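Local coordinates for protein histone-lysine N-methyltransferase SETMAR (Homo sapiens, PDB 3F2K) that takes part in DNA double-strand break repair and restart of stalled replication forks, joining a histone H3 lysine methyltransferase to a DNA-binding mariner transposase domain, at residues Arg13-Ser18 / Pro155-Leu161. Residues are numbered along the deposited sequence; the frame is centred on the assembly and turned at random.
Sequences RRFEVS and PPYSPDL
Arg14 reaches out from helix 8-27 and crosses the Pro155 side chain at about a right angle, along its CB and CG, its tip finishing at Asp160. Near the backbone, Arg14 CA rests 3.8 Å from Pro155 CB, while Arg14 CB stands beside the Pro155 ring, a little farther off than CA. Arg14 CG touches Pro155 CB and also lies 3.3 Å from Ser158 OG, and CD continues past the same hydroxyl. A bend at chi3 (45°) turns the guanidinium out of the line of the chain, and NE bonds to the carbonyl of Gly222 in the C-terminal tail. Arg14 NH1 has two acceptors: Ser158 OG at 2.9 Å, somewhat tilted from the guanidinium plane, and Asp160 OD1 at 2.8 Å by a nearly straight bond (164°). Arg14 NH2 donates to Asp160 OD2 at 2.8 Å. It also donates to Ser223 O. Both carboxylate oxygens use their syn lone pairs, making an end-on, bidentate salt bridge with the guanidinium and carboxylate planes 12° apart, nearly coplanar. Leu161 CD1 lies over one guanidinium face. Segment 155-161 holds the YSPDL sequence familiar from mariner transposases; in this RNase H-like catalytic domain it lies in the loop between strand 150-151 and helix 163-176. Its Ser158 side chain lies about 8 Å from that of Asp130, which with Asp38 binds the magnesium ion. Having accepted from Arg14, the Ser158 hydroxyl has the carbonyl oxygens of Pro155 and Pro156 within reach of its own proton. Pro155 CD meets Val17 CG1 at 3.8 Å, and Arg13 CG packs on Pro155 CB. One turn along the helix from Arg14, Ser18 OG bonds back to Arg14 O and touches Leu161 CD1 at 3.7 Å.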
# COMPACT_ATOMS: atom_id res chain seq x y z
N ARG A 13 2.70 -20.52 -0.69
CA ARG A 13 3.23 -19.26 -1.22
C ARG A 13 3.45 -18.19 -0.14
O ARG A 13 4.46 -17.50 -0.14
CB ARG A 13 2.24 -18.70 -2.25
CG ARG A 13 2.80 -17.48 -2.98
CD ARG A 13 4.00 -17.84 -3.88
NE ARG A 13 4.44 -16.63 -4.61
CZ ARG A 13 5.70 -16.25 -4.71
NH1 ARG A 13 6.64 -17.00 -4.19
NH2 ARG A 13 6.01 -15.12 -5.36
N ARG A 14 2.47 -18.03 0.77
CA ARG A 14 2.60 -17.10 1.91
C ARG A 14 3.79 -17.47 2.77
O ARG A 14 4.58 -16.56 3.14
CB ARG A 14 1.33 -17.04 2.80
CG ARG A 14 0.11 -16.47 2.05
CD ARG A 14 -1.21 -16.69 2.82
NE ARG A 14 -1.08 -16.36 4.24
CZ ARG A 14 -1.27 -15.16 4.80
NH1 ARG A 14 -1.48 -14.05 4.04
NH2 ARG A 14 -1.13 -15.05 6.13
N PHE A 15 3.95 -18.76 3.03
CA PHE A 15 5.03 -19.19 3.92
C PHE A 15 6.36 -18.91 3.22
O PHE A 15 7.25 -18.36 3.84
CB PHE A 15 4.90 -20.67 4.26
CG PHE A 15 5.99 -21.20 5.17
CD1 PHE A 15 5.69 -21.47 6.50
CD2 PHE A 15 7.28 -21.45 4.69
CE1 PHE A 15 6.68 -21.96 7.39
CE2 PHE A 15 8.30 -21.93 5.55
CZ PHE A 15 7.99 -22.23 6.90
N GLU A 16 6.47 -19.27 1.93
CA GLU A 16 7.69 -19.15 1.15
C GLU A 16 8.12 -17.68 1.11
O GLU A 16 9.27 -17.34 1.49
CB GLU A 16 7.44 -19.75 -0.26
CG GLU A 16 8.65 -19.88 -1.30
CD GLU A 16 8.21 -20.35 -2.77
OE1 GLU A 16 7.05 -20.11 -3.26
OE2 GLU A 16 9.06 -20.97 -3.50
N VAL A 17 7.20 -16.83 0.71
CA VAL A 17 7.52 -15.36 0.62
C VAL A 17 7.86 -14.76 1.96
O VAL A 17 8.84 -14.03 2.06
CB VAL A 17 6.35 -14.56 0.01
CG1 VAL A 17 6.67 -13.11 0.07
CG2 VAL A 17 6.11 -14.95 -1.44
N SER A 18 7.09 -15.10 2.99
CA SER A 18 7.37 -14.62 4.35
C SER A 18 8.73 -15.00 4.83
O SER A 18 9.49 -14.14 5.28
CB SER A 18 6.30 -15.11 5.34
OG SER A 18 5.08 -14.40 5.05
N PRO A 155 2.51 -12.51 -1.77
CA PRO A 155 1.64 -13.66 -2.05
C PRO A 155 0.17 -13.29 -2.19
O PRO A 155 -0.30 -12.35 -1.53
CB PRO A 155 1.82 -14.56 -0.80
CG PRO A 155 2.19 -13.61 0.35
CD PRO A 155 2.94 -12.43 -0.37
N PRO A 156 -0.57 -13.99 -3.07
CA PRO A 156 -1.96 -13.69 -3.25
C PRO A 156 -2.74 -13.85 -1.94
O PRO A 156 -2.28 -14.53 -1.02
CB PRO A 156 -2.39 -14.71 -4.34
CG PRO A 156 -1.07 -14.91 -5.12
CD PRO A 156 -0.07 -14.97 -4.05
N TYR A 157 -3.91 -13.21 -1.88
CA TYR A 157 -4.81 -13.30 -0.74
C TYR A 157 -4.19 -12.96 0.57
O TYR A 157 -4.46 -13.63 1.56
CB TYR A 157 -5.48 -14.70 -0.73
CG TYR A 157 -6.22 -14.95 -2.00
CD1 TYR A 157 -7.44 -14.30 -2.25
CD2 TYR A 157 -5.69 -15.78 -2.99
CE1 TYR A 157 -8.13 -14.52 -3.45
CE2 TYR A 157 -6.37 -15.99 -4.20
CZ TYR A 157 -7.58 -15.37 -4.41
OH TYR A 157 -8.25 -15.60 -5.58
N SER A 158 -3.33 -11.94 0.58
CA SER A 158 -2.58 -11.63 1.79
C SER A 158 -2.64 -10.09 2.12
O SER A 158 -1.61 -9.43 2.18
CB SER A 158 -1.09 -12.07 1.58
OG SER A 158 -1.02 -13.44 1.21
N PRO A 159 -3.86 -9.53 2.40
CA PRO A 159 -3.97 -8.12 2.84
C PRO A 159 -3.34 -7.95 4.22
O PRO A 159 -2.95 -6.88 4.59
CB PRO A 159 -5.51 -7.88 2.87
CG PRO A 159 -6.11 -9.28 3.15
CD PRO A 159 -5.18 -10.19 2.34
N ASP A 160 -3.15 -9.07 4.94
CA ASP A 160 -2.54 -9.00 6.28
C ASP A 160 -1.01 -8.81 6.17
O ASP A 160 -0.30 -8.72 7.21
CB ASP A 160 -2.83 -10.32 7.09
CG ASP A 160 -2.47 -11.59 6.34
OD1 ASP A 160 -2.34 -11.55 5.09
OD2 ASP A 160 -2.33 -12.68 7.01
N LEU A 161 -0.50 -8.90 4.93
CA LEU A 161 0.94 -8.68 4.66
C LEU A 161 1.15 -7.40 3.81
O LEU A 161 2.26 -7.12 3.38
CB LEU A 161 1.57 -9.89 3.98
CG LEU A 161 1.51 -11.19 4.82
CD1 LEU A 161 2.20 -12.33 3.97
CD2 LEU A 161 2.10 -11.07 6.23